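Local coordinates for protein lactate dehydrogenase, adjacent gene encodes predicted malate dehydrogenase (Cryptosporidium parvum, PDB 4ND2) that probably interconverts (S)-lactate and pyruvate using the NAD(+)/NADH couple, and holds pyruvate and an NAD analogue in this crystal, at residues I62-D66 and Y67-S71; S129-Q132 and K133-L137; I204-E207 and Q208-I212; T308-K311 and V312-A316. All blocks are in the same frame, centred on the assembly; numbering follows the deposited sequence.

In the fold
Four short-range contacts sample both halves of this dehydrogenase. Contacts 1 and 2 belong to the NAD-binding Rossmann domain, with centres about 21 Å apart; contacts 3 and 4 belong to the C-terminal catalytic domain, with centres about 35 Å apart. Contacts 2 and 4 touch across the boundary between the two halves, His130 ND1 packing on Leu313 CD2 at 4.0 Å. Contact 1 lies at the cofactor end, the Tyr67 side chain about 5 Å from the bound 3-acetylpyridine adenine dinucleotide. On the substrate side, the Ile309 side chain of contact 4 is about 12 Å from pyruvate, while the Ile212 side chain of contact 3 lies about 8 Å from that of the pyruvate-binding Arg153.

Contact 1: I62-D66 and Y67-S71; sequences IGTND and YADIS
Over the plane of the Asp66 carboxylate comes the backbone N-H of Ala68, which donates to OD2 at 3.0 Å from a position 56° out of that plane. The Asp69 carboxylate is used differently: Thr64 OG1 donates to its OD2 at 2.6 Å, on the anti lone pair, away from the other oxygen. The third flat group, the Tyr67 ring, meets the backbone of Asp66 obliquely and has its stacking partner in Phe34 of strand 30-34.

The Thr64 hydroxyl stands opposite its own backbone N across the CA-CB bond (chi1 -175°), from where it can give its proton to Asp69 while accepting from Asp66 N at 3.0 Å. A further bond, from Asp69 N to Asp66 O at 3.0 Å, closes the turn. The two carboxylates stay apart, Asp66 OD1 lying 4.8 Å from Asp69 OD2, and the donors around them probably temper their mutual repulsion.

Acceptance by Thr64 OG1 from the amide two residues on defines an ST turn. Here it ends strand 61-64, an outermost strand of this chain's parallel Rossmann sheet, and leads into the 3-10 segment 67-70.

Contact 2: S129-Q132 and K133-L137; sequences SHFQ and KVSGL
Two donors of one residue grip the carbonyl oxygen of Phe131: Ser135 OG at 2.7 Å from Phe131 O, and Ser135 N at 2.9 Å. They arrive from opposite faces of the carbonyl plane, so the hydroxyl supplements the helical bond without displacing it. Ser135 OG sits between its backbone N and carbonyl carbon (chi1 72°), a rotation that also lets it accept from Leu137 N at 3.2 Å in an ST turn. Phe131 holds CG anti to its backbone N (chi1 -176°), which carries the ring beside Ser135, whose CB lies over one face in a CH-pi contact, 4.0 Å from the centroid and offset toward the rim. Leu137 CD2 stands at the ring's edge.

One residue back along the helix, Val134 CG1 lies over a face of the His130 ring, also as a CH-pi contact. His130 NE2 is held from outside by Asp102 of helix 94-111, which probably restrains the rotation of the ring.

Gln132, bent at chi2 (-80°), swings its amide past the helix end, and NE2 donates almost straight along the C=O of Leu137 at 2.9 Å. Gly136, with positive phi, makes the turn between. Ser135 OG thus adds a second bond to Phe131 O and accepts from Leu137 N, while Gln132 NE2 holds Leu137 O: in this beta-alpha-beta unit, two side chains link helix 124-135 to the chain toward strand 142-144.

Contact 3: I204-E207 and Q208-I212; sequences ITQE and QIDEI
Ile204 makes the dense side of this contact: its CD1 packs on Ile209 CG1 at 3.7 Å, the two side chains crossing at about a right angle, and approaches Ile212 CD1 more loosely. Phe198 and Ile199 of helix 195-200 and Phe162 of helix 147-162 also touch Ile204, making this a buried apolar seam under the first turn of helix 206-227.

That first turn is closed by a capping box. Thr205, at the N-cap, accepts from Gln208 N on OG1 at 3.0 Å, its hydroxyl lying between backbone N and carbonyl carbon (chi1 71°). Gln208 replies with OE1, which receives Thr205 N at 2.9 Å. The extended glutamine chain lies across Thr205 to get there, CG coming within 3.2 Å of Thr205 OG1, and the same OE1 rests 3.5 Å from Ile204 CG1.

Outward, the packing gives way to polar side chains at the surface. Gln206, bent at chi2 (61°), turns NE2 toward Asp210 OD1 and donates to it at 3.0 Å. Asp210 OD1 lies close to the plane of the Gln206 amide, but the amide nitrogen stands above the carboxylate plane; the two planes are 48° apart. Glu207 extends from the exposed flank, its carboxylate well separated from that of Asp210.

Contact 4: T308-K311 and V312-A316; sequences TISK and VLDNA
Val312 lays one methyl, CG2, against the carbonyl oxygen of Thr308, 3.3 Å away. CG1 takes the place opposite the backbone N (chi1 170°) and CG2 the one beside it, which turns CG2 back along the helix. The Thr308 hydroxyl bonds to Asn304 O.

Asp314 folds back likewise (chi1 -69°), and its CG lies 3.3 Å from Ser310 O. Carboxylate and carbonyl are both acceptors; the bond here is the helical one, from Asp314 N to Ser310 O at 3.1 Å.

These turns finish helix 293-314, the last helix of the C-terminal domain, where it runs against helices 94-111 and 124-135 of the Rossmann domain. With CG opposite the backbone N (chi1 -177°), Leu313 reaches both of these helices, touching Ala98, Val126 and His130, while Ile309 one turn back also meets Val126. Val312 contacts Leu94 and Phe95.

Beyond Asp314 the chain leaves helical geometry at Asn315, whose N still donates to Lys311 O at 3.2 Å. The Asn315 amide nitrogen ND2 is equally near that oxygen, but at too poor an angle to bond. Lys311, extended beyond CG, runs along the exposed side of the helix.

Contact 1: I62-D66 and Y67-S71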
ATOM      1  N   ILE A  62     -17.947  -7.925  10.760  1.00 21.80           N
ATOM      2  CA  ILE A  62     -18.935  -8.369  11.753  1.00 22.39           C
ATOM      3  C   ILE A  62     -18.820  -9.866  12.031  1.00 22.43           C
ATOM      4  O   ILE A  62     -18.358 -10.634  11.182  1.00 22.59           O
ATOM      5  CB  ILE A  62     -20.381  -8.034  11.324  1.00 22.81           C
ATOM      6  CG1 ILE A  62     -20.773  -8.775  10.039  1.00 23.45           C
ATOM      7  CG2 ILE A  62     -20.538  -6.532  11.138  1.00 23.02           C
ATOM      8  CD1 ILE A  62     -22.237  -8.642   9.677  1.00 24.04           C
ATOM      9  N   GLY A  63     -19.243 -10.262  13.229  1.00 22.32           N
ATOM     10  CA  GLY A  63     -19.252 -11.659  13.652  1.00 22.56           C
ATOM     11  C   GLY A  63     -20.679 -12.157  13.762  1.00 23.05           C
ATOM     12  O   GLY A  63     -21.567 -11.415  14.183  1.00 22.57           O
ATOM     13  N   THR A  64     -20.908 -13.413  13.383  1.00 23.48           N
ATOM     14  CA  THR A  64     -22.259 -13.968  13.354  1.00 24.04           C
ATOM     15  C   THR A  64     -22.282 -15.490  13.480  1.00 24.53           C
ATOM     16  O   THR A  64     -21.271 -16.162  13.261  1.00 24.02           O
ATOM     17  CB  THR A  64     -22.988 -13.573  12.052  1.00 24.16           C
ATOM     18  OG1 THR A  64     -24.349 -14.018  12.101  1.00 24.54           O
ATOM     19  CG2 THR A  64     -22.307 -14.177  10.831  1.00 24.16           C
ATOM     20  N   ASN A  65     -23.454 -16.014  13.836  1.00 25.01           N
ATOM     21  CA  ASN A  65     -23.713 -17.452  13.819  1.00 25.59           C
ATOM     22  C   ASN A  65     -24.891 -17.790  12.907  1.00 25.70           C
ATOM     23  O   ASN A  65     -25.465 -18.872  13.001  1.00 26.11           O
ATOM     24  CB  ASN A  65     -23.970 -17.970  15.240  1.00 26.14           C
ATOM     25  CG  ASN A  65     -25.242 -17.410  15.860  1.00 26.40           C
ATOM     26  OD1 ASN A  65     -25.905 -16.545  15.291  1.00 26.83           O
ATOM     27  ND2 ASN A  65     -25.581 -17.903  17.042  1.00 26.89           N
ATOM     28  N   ASP A  66     -25.230 -16.859  12.017  1.00 25.80           N
ATOM     29  CA  ASP A  66     -26.428 -16.952  11.190  1.00 26.29           C
ATOM     30  C   ASP A  66     -26.049 -16.901   9.711  1.00 25.93           C
ATOM     31  O   ASP A  66     -25.509 -15.898   9.238  1.00 25.74           O
ATOM     32  CB  ASP A  66     -27.366 -15.792  11.543  1.00 26.88           C
ATOM     33  CG  ASP A  66     -28.722 -15.897  10.874  1.00 27.62           C
ATOM     34  OD1 ASP A  66     -29.604 -15.085  11.225  1.00 28.56           O
ATOM     35  OD2 ASP A  66     -28.916 -16.768  10.003  1.00 28.13           O
ATOM     36  N   TYR A  67     -26.348 -17.974   8.980  1.00 25.70           N
ATOM     37  CA  TYR A  67     -26.010 -18.049   7.553  1.00 25.80           C
ATOM     38  C   TYR A  67     -26.712 -16.991   6.701  1.00 25.98           C
ATOM     39  O   TYR A  67     -26.239 -16.661   5.616  1.00 26.11           O
ATOM     40  CB  TYR A  67     -26.285 -19.448   6.984  1.00 25.78           C
ATOM     41  CG  TYR A  67     -25.119 -20.401   7.131  1.00 25.67           C
ATOM     42  CD1 TYR A  67     -25.215 -21.544   7.920  1.00 25.54           C
ATOM     43  CD2 TYR A  67     -23.911 -20.150   6.482  1.00 25.75           C
ATOM     44  CE1 TYR A  67     -24.142 -22.412   8.053  1.00 25.66           C
ATOM     45  CE2 TYR A  67     -22.833 -21.010   6.610  1.00 25.69           C
ATOM     46  CZ  TYR A  67     -22.953 -22.139   7.395  1.00 25.70           C
ATOM     47  OH  TYR A  67     -21.880 -22.991   7.520  1.00 26.02           O
ATOM     48  N   ALA A  68     -27.829 -16.456   7.186  1.00 26.00           N
ATOM     49  CA  ALA A  68     -28.501 -15.352   6.500  1.00 25.83           C
ATOM     50  C   ALA A  68     -27.571 -14.149   6.307  1.00 25.36           C
ATOM     51  O   ALA A  68     -27.704 -13.409   5.331  1.00 25.33           O
ATOM     52  CB  ALA A  68     -29.757 -14.939   7.255  1.00 25.88           C
ATOM     53  N   ASP A  69     -26.626 -13.968   7.228  1.00 25.11           N
ATOM     54  CA  ASP A  69     -25.675 -12.854   7.163  1.00 25.33           C
ATOM     55  C   ASP A  69     -24.588 -12.999   6.088  1.00 25.08           C
ATOM     56  O   ASP A  69     -23.872 -12.035   5.820  1.00 24.95           O
ATOM     57  CB  ASP A  69     -25.020 -12.621   8.534  1.00 25.67           C
ATOM     58  CG  ASP A  69     -25.981 -12.031   9.555  1.00 26.35           C
ATOM     59  OD1 ASP A  69     -26.941 -11.342   9.150  1.00 26.73           O
ATOM     60  OD2 ASP A  69     -25.769 -12.246  10.770  1.00 26.44           O
ATOM     61  N   ILE A  70     -24.448 -14.176   5.474  1.00 24.94           N
ATOM     62  CA  ILE A  70     -23.504 -14.330   4.355  1.00 25.08           C
ATOM     63  C   ILE A  70     -24.183 -14.111   2.999  1.00 25.37           C
ATOM     64  O   ILE A  70     -23.560 -14.293   1.954  1.00 25.20           O
ATOM     65  CB  ILE A  70     -22.744 -15.684   4.382  1.00 24.97           C
ATOM     66  CG1 ILE A  70     -23.604 -16.848   3.877  1.00 24.87           C
ATOM     67  CG2 ILE A  70     -22.223 -15.970   5.785  1.00 25.01           C
ATOM     68  CD1 ILE A  70     -22.799 -18.079   3.518  1.00 24.94           C
ATOM     69  N   SER A  71     -25.455 -13.714   3.023  1.00 25.88           N
ATOM     70  CA  SER A  71     -26.195 -13.385   1.808  1.00 26.47           C
ATOM     71  C   SER A  71     -25.459 -12.341   0.971  1.00 26.31           C
ATOM     72  O   SER A  71     -24.944 -11.361   1.506  1.00 26.28           O
ATOM     73  CB  SER A  71     -27.587 -12.857   2.167  1.00 27.14           C
ATOM     74  OG  SER A  71     -28.331 -12.568   1.000  1.00 28.42           O
TER

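Contact 2: S129-Q132 and K133-L137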
ATOM      1  N   SER A 129     -13.455 -31.270  -3.451  1.00 22.89           N
ATOM      2  CA  SER A 129     -14.270 -32.144  -4.290  1.00 23.49           C
ATOM      3  C   SER A 129     -15.601 -32.457  -3.613  1.00 23.43           C
ATOM      4  O   SER A 129     -16.657 -32.404  -4.244  1.00 23.69           O
ATOM      5  CB  SER A 129     -13.521 -33.447  -4.577  1.00 23.82           C
ATOM      6  OG  SER A 129     -14.240 -34.256  -5.488  1.00 24.94           O
ATOM      7  N   HIS A 130     -15.537 -32.774  -2.324  1.00 23.92           N
ATOM      8  CA  HIS A 130     -16.732 -33.046  -1.536  1.00 24.28           C
ATOM      9  C   HIS A 130     -17.681 -31.851  -1.526  1.00 24.32           C
ATOM     10  O   HIS A 130     -18.879 -32.012  -1.754  1.00 24.36           O
ATOM     11  CB  HIS A 130     -16.355 -33.430  -0.103  1.00 24.65           C
ATOM     12  CG  HIS A 130     -17.528 -33.827   0.736  1.00 25.14           C
ATOM     13  ND1 HIS A 130     -18.277 -34.956   0.480  1.00 25.69           N
ATOM     14  CD2 HIS A 130     -18.089 -33.241   1.820  1.00 25.38           C
ATOM     15  CE1 HIS A 130     -19.246 -35.051   1.372  1.00 25.82           C
ATOM     16  NE2 HIS A 130     -19.155 -34.022   2.197  1.00 25.81           N
ATOM     17  N   PHE A 131     -17.149 -30.654  -1.278  1.00 24.41           N
ATOM     18  CA  PHE A 131     -17.983 -29.450  -1.242  1.00 24.11           C
ATOM     19  C   PHE A 131     -18.663 -29.169  -2.580  1.00 24.83           C
ATOM     20  O   PHE A 131     -19.837 -28.801  -2.613  1.00 24.80           O
ATOM     21  CB  PHE A 131     -17.190 -28.212  -0.820  1.00 23.77           C
ATOM     22  CG  PHE A 131     -18.044 -26.986  -0.693  1.00 23.37           C
ATOM     23  CD1 PHE A 131     -18.684 -26.692   0.504  1.00 23.27           C
ATOM     24  CD2 PHE A 131     -18.251 -26.151  -1.782  1.00 23.00           C
ATOM     25  CE1 PHE A 131     -19.491 -25.575   0.618  1.00 23.09           C
ATOM     26  CE2 PHE A 131     -19.059 -25.033  -1.674  1.00 23.10           C
ATOM     27  CZ  PHE A 131     -19.680 -24.744  -0.471  1.00 23.24           C
ATOM     28  N   GLN A 132     -17.922 -29.318  -3.673  1.00 25.53           N
ATOM     29  CA  GLN A 132     -18.483 -29.082  -5.001  1.00 26.27           C
ATOM     30  C   GLN A 132     -19.630 -30.054  -5.280  1.00 27.16           C
ATOM     31  O   GLN A 132     -20.672 -29.656  -5.801  1.00 26.90           O
ATOM     32  CB  GLN A 132     -17.401 -29.197  -6.081  1.00 26.56           C
ATOM     33  CG  GLN A 132     -17.839 -28.718  -7.461  1.00 26.65           C
ATOM     34  CD  GLN A 132     -18.672 -29.738  -8.220  1.00 26.92           C
ATOM     35  OE1 GLN A 132     -18.465 -30.943  -8.092  1.00 27.71           O
ATOM     36  NE2 GLN A 132     -19.620 -29.257  -9.013  1.00 27.00           N
ATOM     37  N   LYS A 133     -19.432 -31.320  -4.919  1.00 28.53           N
ATOM     38  CA  LYS A 133     -20.440 -32.353  -5.142  1.00 29.91           C
ATOM     39  C   LYS A 133     -21.731 -32.063  -4.372  1.00 29.48           C
ATOM     40  O   LYS A 133     -22.814 -32.073  -4.955  1.00 29.79           O
ATOM     41  CB  LYS A 133     -19.898 -33.735  -4.758  1.00 31.56           C
ATOM     42  CG  LYS A 133     -20.773 -34.890  -5.226  1.00 33.50           C
ATOM     43  CD  LYS A 133     -20.205 -36.237  -4.811  1.00 35.00           C
ATOM     44  CE  LYS A 133     -21.104 -37.375  -5.272  1.00 36.13           C
ATOM     45  NZ  LYS A 133     -20.625 -38.704  -4.798  1.00 36.95           N
ATOM     46  N   VAL A 134     -21.610 -31.792  -3.074  1.00 28.76           N
ATOM     47  CA  VAL A 134     -22.791 -31.599  -2.220  1.00 28.54           C
ATOM     48  C   VAL A 134     -23.456 -30.228  -2.409  1.00 28.46           C
ATOM     49  O   VAL A 134     -24.675 -30.116  -2.288  1.00 28.31           O
ATOM     50  CB  VAL A 134     -22.489 -31.852  -0.720  1.00 28.44           C
ATOM     51  CG1 VAL A 134     -21.924 -33.251  -0.522  1.00 28.47           C
ATOM     52  CG2 VAL A 134     -21.545 -30.805  -0.147  1.00 28.71           C
ATOM     53  N   SER A 135     -22.664 -29.198  -2.710  1.00 28.02           N
ATOM     54  CA  SER A 135     -23.205 -27.852  -2.935  1.00 27.90           C
ATOM     55  C   SER A 135     -23.867 -27.716  -4.307  1.00 28.03           C
ATOM     56  O   SER A 135     -24.865 -27.008  -4.453  1.00 28.08           O
ATOM     57  CB  SER A 135     -22.108 -26.789  -2.791  1.00 27.86           C
ATOM     58  OG  SER A 135     -21.199 -26.826  -3.882  1.00 27.52           O
ATOM     59  N   GLY A 136     -23.297 -28.381  -5.308  1.00 28.15           N
ATOM     60  CA  GLY A 136     -23.788 -28.287  -6.681  1.00 28.22           C
ATOM     61  C   GLY A 136     -23.345 -27.024  -7.402  1.00 28.23           C
ATOM     62  O   GLY A 136     -23.832 -26.733  -8.495  1.00 28.18           O
ATOM     63  N   LEU A 137     -22.423 -26.270  -6.805  1.00 28.23           N
ATOM     64  CA  LEU A 137     -21.901 -25.059  -7.439  1.00 28.24           C
ATOM     65  C   LEU A 137     -21.025 -25.431  -8.635  1.00 27.94           C
ATOM     66  O   LEU A 137     -20.433 -26.512  -8.650  1.00 27.88           O
ATOM     67  CB  LEU A 137     -21.098 -24.208  -6.447  1.00 28.60           C
ATOM     68  CG  LEU A 137     -21.871 -23.108  -5.716  1.00 28.96           C
ATOM     69  CD1 LEU A 137     -23.090 -23.668  -4.997  1.00 29.01           C
ATOM     70  CD2 LEU A 137     -20.954 -22.381  -4.747  1.00 29.45           C
TER

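Contact 3: I204-E207 and Q208-I212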
ATOM      1  N   ILE A 204      24.604 -24.252  -6.535  1.00 24.57           N
ATOM      2  CA  ILE A 204      23.701 -25.165  -5.832  1.00 24.05           C
ATOM      3  C   ILE A 204      23.960 -26.603  -6.285  1.00 23.93           C
ATOM      4  O   ILE A 204      24.335 -26.831  -7.433  1.00 23.70           O
ATOM      5  CB  ILE A 204      22.215 -24.793  -6.062  1.00 23.64           C
ATOM      6  CG1 ILE A 204      21.318 -25.465  -5.017  1.00 23.58           C
ATOM      7  CG2 ILE A 204      21.761 -25.155  -7.472  1.00 23.63           C
ATOM      8  CD1 ILE A 204      19.895 -24.948  -5.012  1.00 23.54           C
ATOM      9  N   THR A 205      23.765 -27.564  -5.387  1.00 23.57           N
ATOM     10  CA  THR A 205      23.918 -28.978  -5.733  1.00 23.65           C
ATOM     11  C   THR A 205      22.556 -29.645  -5.850  1.00 23.79           C
ATOM     12  O   THR A 205      21.561 -29.147  -5.312  1.00 23.47           O
ATOM     13  CB  THR A 205      24.758 -29.741  -4.690  1.00 23.71           C
ATOM     14  OG1 THR A 205      24.018 -29.883  -3.471  1.00 23.84           O
ATOM     15  CG2 THR A 205      26.061 -29.015  -4.411  1.00 23.55           C
ATOM     16  N   GLN A 206      22.516 -30.773  -6.554  1.00 23.38           N
ATOM     17  CA  GLN A 206      21.285 -31.550  -6.683  1.00 23.50           C
ATOM     18  C   GLN A 206      20.793 -32.044  -5.323  1.00 23.29           C
ATOM     19  O   GLN A 206      19.588 -32.118  -5.093  1.00 22.73           O
ATOM     20  CB  GLN A 206      21.481 -32.734  -7.636  1.00 23.65           C
ATOM     21  CG  GLN A 206      20.221 -33.547  -7.912  1.00 23.55           C
ATOM     22  CD  GLN A 206      19.115 -32.729  -8.559  1.00 23.86           C
ATOM     23  OE1 GLN A 206      19.336 -32.053  -9.559  1.00 24.10           O
ATOM     24  NE2 GLN A 206      17.915 -32.795  -7.992  1.00 23.92           N
ATOM     25  N   GLU A 207      21.721 -32.384  -4.429  1.00 23.61           N
ATOM     26  CA  GLU A 207      21.364 -32.786  -3.064  1.00 23.88           C
ATOM     27  C   GLU A 207      20.682 -31.638  -2.308  1.00 23.85           C
ATOM     28  O   GLU A 207      19.707 -31.856  -1.585  1.00 23.39           O
ATOM     29  CB  GLU A 207      22.594 -33.272  -2.292  1.00 24.41           C
ATOM     30  CG  GLU A 207      23.121 -34.620  -2.763  1.00 24.85           C
ATOM     31  CD  GLU A 207      24.140 -35.216  -1.813  1.00 25.46           C
ATOM     32  OE1 GLU A 207      25.303 -35.417  -2.222  1.00 25.52           O
ATOM     33  OE2 GLU A 207      23.778 -35.479  -0.649  1.00 25.78           O
ATOM     34  N   GLN A 208      21.194 -30.422  -2.480  1.00 23.49           N
ATOM     35  CA  GLN A 208      20.572 -29.241  -1.879  1.00 23.40           C
ATOM     36  C   GLN A 208      19.175 -29.000  -2.448  1.00 23.11           C
ATOM     37  O   GLN A 208      18.261 -28.627  -1.718  1.00 23.32           O
ATOM     38  CB  GLN A 208      21.454 -28.008  -2.073  1.00 23.51           C
ATOM     39  CG  GLN A 208      22.691 -28.013  -1.193  1.00 23.50           C
ATOM     40  CD  GLN A 208      23.677 -26.919  -1.551  1.00 23.65           C
ATOM     41  OE1 GLN A 208      23.788 -26.519  -2.708  1.00 23.64           O
ATOM     42  NE2 GLN A 208      24.404 -26.431  -0.555  1.00 24.15           N
ATOM     43  N   ILE A 209      19.013 -29.227  -3.750  1.00 22.94           N
ATOM     44  CA  ILE A 209      17.701 -29.149  -4.389  1.00 22.71           C
ATOM     45  C   ILE A 209      16.759 -30.207  -3.808  1.00 23.18           C
ATOM     46  O   ILE A 209      15.596 -29.912  -3.519  1.00 22.30           O
ATOM     47  CB  ILE A 209      17.808 -29.303  -5.925  1.00 22.65           C
ATOM     48  CG1 ILE A 209      18.497 -28.070  -6.526  1.00 22.60           C
ATOM     49  CG2 ILE A 209      16.432 -29.498  -6.556  1.00 22.63           C
ATOM     50  CD1 ILE A 209      18.955 -28.252  -7.957  1.00 22.63           C
ATOM     51  N   ASP A 210      17.265 -31.427  -3.630  1.00 23.29           N
ATOM     52  CA  ASP A 210      16.474 -32.515  -3.047  1.00 23.88           C
ATOM     53  C   ASP A 210      16.024 -32.171  -1.620  1.00 23.77           C
ATOM     54  O   ASP A 210      14.890 -32.464  -1.236  1.00 23.59           O
ATOM     55  CB  ASP A 210      17.266 -33.834  -3.033  1.00 24.26           C
ATOM     56  CG  ASP A 210      17.614 -34.342  -4.434  1.00 24.88           C
ATOM     57  OD1 ASP A 210      16.973 -33.932  -5.426  1.00 25.04           O
ATOM     58  OD2 ASP A 210      18.548 -35.165  -4.539  1.00 25.80           O
ATOM     59  N   GLU A 211      16.915 -31.550  -0.848  1.00 24.04           N
ATOM     60  CA  GLU A 211      16.605 -31.114   0.519  1.00 24.56           C
ATOM     61  C   GLU A 211      15.469 -30.091   0.524  1.00 24.11           C
ATOM     62  O   GLU A 211      14.558 -30.166   1.353  1.00 23.17           O
ATOM     63  CB  GLU A 211      17.852 -30.514   1.183  1.00 25.48           C
ATOM     64  CG  GLU A 211      17.739 -30.271   2.686  1.00 26.76           C
ATOM     65  CD  GLU A 211      16.940 -29.027   3.067  1.00 27.84           C
ATOM     66  OE1 GLU A 211      16.955 -28.024   2.318  1.00 28.26           O
ATOM     67  OE2 GLU A 211      16.298 -29.049   4.141  1.00 28.72           O
ATOM     68  N   ILE A 212      15.545 -29.133  -0.398  1.00 23.62           N
ATOM     69  CA  ILE A 212      14.515 -28.105  -0.560  1.00 23.35           C
ATOM     70  C   ILE A 212      13.166 -28.724  -0.932  1.00 23.51           C
ATOM     71  O   ILE A 212      12.125 -28.284  -0.442  1.00 23.11           O
ATOM     72  CB  ILE A 212      14.944 -27.053  -1.613  1.00 23.32           C
ATOM     73  CG1 ILE A 212      16.051 -26.165  -1.035  1.00 23.31           C
ATOM     74  CG2 ILE A 212      13.763 -26.199  -2.057  1.00 23.41           C
ATOM     75  CD1 ILE A 212      16.788 -25.338  -2.066  1.00 23.46           C
TER

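Contact 4: T308-K311 and V312-A316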
ATOM      1  N   THR A 308      -7.268 -42.418  -3.480  1.00 34.55           N
ATOM      2  CA  THR A 308      -7.333 -43.337  -2.344  1.00 35.15           C
ATOM      3  C   THR A 308      -8.130 -42.736  -1.180  1.00 35.51           C
ATOM      4  O   THR A 308      -9.033 -43.378  -0.644  1.00 34.98           O
ATOM      5  CB  THR A 308      -5.924 -43.732  -1.861  1.00 35.33           C
ATOM      6  OG1 THR A 308      -5.220 -44.382  -2.927  1.00 35.53           O
ATOM      7  CG2 THR A 308      -5.994 -44.672  -0.661  1.00 35.71           C
ATOM      8  N   ILE A 309      -7.800 -41.503  -0.804  1.00 35.56           N
ATOM      9  CA  ILE A 309      -8.483 -40.827   0.302  1.00 35.83           C
ATOM     10  C   ILE A 309      -9.930 -40.514  -0.078  1.00 36.17           C
ATOM     11  O   ILE A 309     -10.828 -40.573   0.767  1.00 35.68           O
ATOM     12  CB  ILE A 309      -7.742 -39.540   0.729  1.00 36.04           C
ATOM     13  CG1 ILE A 309      -6.338 -39.886   1.235  1.00 36.16           C
ATOM     14  CG2 ILE A 309      -8.503 -38.810   1.831  1.00 35.96           C
ATOM     15  CD1 ILE A 309      -5.428 -38.688   1.394  1.00 36.57           C
ATOM     16  N   SER A 310     -10.149 -40.192  -1.350  1.00 36.21           N
ATOM     17  CA  SER A 310     -11.489 -39.945  -1.870  1.00 37.20           C
ATOM     18  C   SER A 310     -12.382 -41.188  -1.767  1.00 37.96           C
ATOM     19  O   SER A 310     -13.573 -41.081  -1.470  1.00 36.91           O
ATOM     20  CB  SER A 310     -11.407 -39.480  -3.326  1.00 37.56           C
ATOM     21  OG  SER A 310     -12.690 -39.186  -3.844  1.00 38.40           O
ATOM     22  N   LYS A 311     -11.803 -42.362  -2.017  1.00 38.96           N
ATOM     23  CA  LYS A 311     -12.547 -43.623  -1.934  1.00 39.97           C
ATOM     24  C   LYS A 311     -12.852 -44.013  -0.487  1.00 39.08           C
ATOM     25  O   LYS A 311     -13.901 -44.594  -0.205  1.00 38.70           O
ATOM     26  CB  LYS A 311     -11.790 -44.743  -2.651  1.00 41.47           C
ATOM     27  CG  LYS A 311     -11.847 -44.621  -4.168  1.00 43.07           C
ATOM     28  CD  LYS A 311     -10.754 -45.427  -4.850  1.00 44.36           C
ATOM     29  CE  LYS A 311     -10.760 -45.195  -6.353  1.00 45.10           C
ATOM     30  NZ  LYS A 311      -9.548 -45.755  -7.009  1.00 45.91           N
ATOM     31  N   VAL A 312     -11.934 -43.686   0.422  1.00 38.61           N
ATOM     32  CA  VAL A 312     -12.167 -43.860   1.856  1.00 38.64           C
ATOM     33  C   VAL A 312     -13.385 -43.036   2.294  1.00 39.09           C
ATOM     34  O   VAL A 312     -14.210 -43.510   3.078  1.00 38.92           O
ATOM     35  CB  VAL A 312     -10.927 -43.459   2.691  1.00 38.24           C
ATOM     36  CG1 VAL A 312     -11.254 -43.405   4.180  1.00 38.01           C
ATOM     37  CG2 VAL A 312      -9.773 -44.423   2.440  1.00 38.16           C
ATOM     38  N   LEU A 313     -13.495 -41.814   1.775  1.00 39.20           N
ATOM     39  CA  LEU A 313     -14.622 -40.935   2.087  1.00 39.56           C
ATOM     40  C   LEU A 313     -15.935 -41.479   1.531  1.00 40.77           C
ATOM     41  O   LEU A 313     -16.962 -41.440   2.210  1.00 40.16           O
ATOM     42  CB  LEU A 313     -14.375 -39.523   1.546  1.00 38.89           C
ATOM     43  CG  LEU A 313     -15.441 -38.465   1.853  1.00 38.51           C
ATOM     44  CD1 LEU A 313     -15.755 -38.406   3.342  1.00 38.25           C
ATOM     45  CD2 LEU A 313     -14.992 -37.104   1.345  1.00 38.21           C
ATOM     46  N   ASP A 314     -15.895 -41.985   0.298  1.00 42.48           N
ATOM     47  CA  ASP A 314     -17.069 -42.599  -0.330  1.00 44.25           C
ATOM     48  C   ASP A 314     -17.607 -43.782   0.482  1.00 45.38           C
ATOM     49  O   ASP A 314     -18.805 -44.063   0.444  1.00 45.51           O
ATOM     50  CB  ASP A 314     -16.745 -43.062  -1.755  1.00 44.68           C
ATOM     51  CG  ASP A 314     -16.520 -41.905  -2.719  1.00 45.15           C
ATOM     52  OD1 ASP A 314     -17.015 -40.788  -2.461  1.00 45.58           O
ATOM     53  OD2 ASP A 314     -15.850 -42.121  -3.750  1.00 46.29           O
ATOM     54  N   ASN A 315     -16.721 -44.464   1.208  1.00 47.26           N
ATOM     55  CA  ASN A 315     -17.101 -45.575   2.081  1.00 49.14           C
ATOM     56  C   ASN A 315     -16.975 -45.205   3.561  1.00 50.28           C
ATOM     57  O   ASN A 315     -16.521 -46.010   4.376  1.00 51.70           O
ATOM     58  CB  ASN A 315     -16.232 -46.799   1.775  1.00 49.82           C
ATOM     59  CG  ASN A 315     -16.257 -47.178   0.308  1.00 50.52           C
ATOM     60  OD1 ASN A 315     -17.298 -47.112  -0.345  1.00 52.05           O
ATOM     61  ND2 ASN A 315     -15.107 -47.578  -0.220  1.00 51.21           N
ATOM     62  N   ALA A 316     -17.383 -43.985   3.902  1.00 51.25           N
ATOM     63  CA  ALA A 316     -17.343 -43.512   5.285  1.00 51.87           C
ATOM     64  C   ALA A 316     -18.513 -44.105   6.072  1.00 52.56           C
ATOM     65  O   ALA A 316     -19.554 -44.414   5.487  1.00 51.81           O
ATOM     66  CB  ALA A 316     -17.392 -41.992   5.325  1.00 51.93           C
TER